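Local coordinates for protein serine repeat antigen 5 (Plasmodium falciparum, PDB 6X42) that is a papain-family pseudo-zymogen of the malaria parasite and probably lacks the ordinary activity of a cysteine protease, at residues 53-57 against 78-82. Residues are numbered along the deposited sequence; the frame is centred on the assembly and turned at random.
Sequences SWIFA and ALYVA
Phe56 lays one ring face against the methyl group of Ala78. This is a CH-pi contact: Ala78 CB is 4.0 Å from the ring centroid of Phe56, 22° off the ring normal. The methyl is offset toward the rim, and Phe56 CZ is its nearest ring atom at 3.8 Å. Tyr120 packs edge-to-face with the Phe56 ring, and Glu45 and Gln47 also touch this side chain. The other flat group is Trp54. Over the centre of one of its faces sits Ile55 CG1, from the next residue in the same helix.

The contact lies in the helical half of the papain fold. Segment 53-57 opens the long helix 53-68, and 78-82 belongs to the short helix 78-83. The two segments run at 131°, with axes 9.6 Å apart. They meet without a hydrogen bond, through apolar side chains: Ile55 and the Phe56 ring on one helix, Ala78, Val81 and Ala82 on the other.

Ile55 supplies most of the contact from its helix. Its chi1 of -53° sets CG1 beside the backbone N and turns CG2 anti to it, facing the first turn of the short helix. There CG2 meets Ala78 CB at 3.7 Å and Val81 CB at 3.9 Å. The other branch is extended and carries CD1 to Ala82. Two alanines let the backbones come close, and Ile55 CA is 6.0 Å from Ala78 CA.

Helix 99-109 touches both segments: Ile105 contacts Trp54 and Val81. Ser53, probably at the position of the papain catalytic cysteine, is hydrogen-bonded through OG to Ala220 N and touches His219. At the end of the Ile55 side chain, CD1 touches Ala82 CB at 3.5 Å.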
loop_
_atom_site.group_PDB
_atom_site.type_symbol
_atom_site.label_atom_id
_atom_site.label_comp_id
_atom_site.label_asym_id
_atom_site.label_seq_id
_atom_site.Cartn_x
_atom_site.Cartn_y
_atom_site.Cartn_z
ATOM N N SER A 53 -2.279 7.444 -6.493
ATOM C CA SER A 53 -2.069 6.143 -5.862
ATOM C C SER A 53 -1.138 6.226 -4.658
ATOM O O SER A 53 -1.272 5.428 -3.723
ATOM C CB SER A 53 -1.532 5.114 -6.855
ATOM O OG SER A 53 -0.184 5.386 -7.235
ATOM N N TRP A 54 -0.178 7.156 -4.670
ATOM C CA TRP A 54 0.717 7.287 -3.524
ATOM C C TRP A 54 -0.082 7.512 -2.244
ATOM O O TRP A 54 0.298 7.031 -1.170
ATOM C CB TRP A 54 1.729 8.405 -3.762
ATOM C CG TRP A 54 1.159 9.795 -3.909
ATOM C CD1 TRP A 54 0.533 10.306 -5.007
ATOM C CD2 TRP A 54 1.175 10.827 -2.934
ATOM N NE1 TRP A 54 0.165 11.608 -4.769
ATOM C CE2 TRP A 54 0.548 11.950 -3.505
ATOM C CE3 TRP A 54 1.672 10.926 -1.632
ATOM C CZ2 TRP A 54 0.412 13.157 -2.826
ATOM C CZ3 TRP A 54 1.518 12.116 -0.954
ATOM C CH2 TRP A 54 0.893 13.216 -1.556
ATOM N N ILE A 55 -1.193 8.245 -2.343
ATOM C CA ILE A 55 -2.054 8.511 -1.193
ATOM C C ILE A 55 -2.864 7.272 -0.824
ATOM O O ILE A 55 -2.947 6.890 0.345
ATOM C CB ILE A 55 -2.987 9.702 -1.469
ATOM C CG1 ILE A 55 -2.223 10.934 -1.922
ATOM C CG2 ILE A 55 -3.795 10.008 -0.201
ATOM C CD1 ILE A 55 -3.140 12.120 -2.304
ATOM N N PHE A 56 -3.505 6.641 -1.807
ATOM C CA PHE A 56 -4.331 5.470 -1.521
ATOM C C PHE A 56 -3.518 4.338 -0.910
ATOM O O PHE A 56 -3.940 3.721 0.073
ATOM C CB PHE A 56 -5.088 5.027 -2.788
ATOM C CG PHE A 56 -6.238 5.953 -3.131
ATOM C CD1 PHE A 56 -6.054 7.039 -3.981
ATOM C CD2 PHE A 56 -7.470 5.789 -2.548
ATOM C CE1 PHE A 56 -7.083 7.927 -4.238
ATOM C CE2 PHE A 56 -8.508 6.667 -2.813
ATOM C CZ PHE A 56 -8.304 7.748 -3.657
ATOM N N ALA A 57 -2.344 4.053 -1.469
ATOM C CA ALA A 57 -1.557 2.939 -0.941
ATOM C C ALA A 57 -0.984 3.264 0.440
ATOM O O ALA A 57 -0.917 2.400 1.331
ATOM C CB ALA A 57 -0.447 2.585 -1.919
ATOM N N ALA A 78 -8.381 10.424 1.566
ATOM C CA ALA A 78 -7.304 10.664 0.614
ATOM C C ALA A 78 -7.314 12.111 0.140
ATOM O O ALA A 78 -6.263 12.690 -0.146
ATOM C CB ALA A 78 -7.444 9.748 -0.598
ATOM N N LEU A 79 -8.506 12.696 -0.000
ATOM C CA LEU A 79 -8.607 14.055 -0.538
ATOM C C LEU A 79 -7.972 15.080 0.396
ATOM O O LEU A 79 -7.345 16.043 -0.062
ATOM C CB LEU A 79 -10.069 14.387 -0.820
ATOM C CG LEU A 79 -10.317 15.620 -1.694
ATOM C CD1 LEU A 79 -9.754 15.411 -3.095
ATOM C CD2 LEU A 79 -11.815 15.946 -1.751
ATOM N N TYR A 80 -8.092 14.876 1.711
ATOM C CA TYR A 80 -7.439 15.785 2.646
ATOM C C TYR A 80 -5.929 15.768 2.452
ATOM O O TYR A 80 -5.278 16.821 2.421
ATOM C CB TYR A 80 -7.803 15.427 4.085
ATOM C CG TYR A 80 -7.388 16.494 5.077
ATOM C CD1 TYR A 80 -8.197 17.583 5.340
ATOM C CD2 TYR A 80 -6.157 16.429 5.715
ATOM C CE1 TYR A 80 -7.806 18.575 6.231
ATOM C CE2 TYR A 80 -5.763 17.409 6.611
ATOM C CZ TYR A 80 -6.582 18.485 6.858
ATOM O OH TYR A 80 -6.190 19.477 7.745
ATOM N N VAL A 81 -5.354 14.570 2.322
ATOM C CA VAL A 81 -3.917 14.441 2.124
ATOM C C VAL A 81 -3.498 15.043 0.792
ATOM O O VAL A 81 -2.428 15.650 0.681
ATOM C CB VAL A 81 -3.481 12.973 2.279
ATOM C CG1 VAL A 81 -1.996 12.819 2.016
ATOM C CG2 VAL A 81 -3.880 12.463 3.662
ATOM N N ALA A 82 -4.318 14.884 -0.248
ATOM C CA ALA A 82 -3.973 15.470 -1.536
ATOM C C ALA A 82 -3.908 16.986 -1.462
ATOM O O ALA A 82 -3.069 17.608 -2.114
ATOM C CB ALA A 82 -5.026 15.093 -2.575
#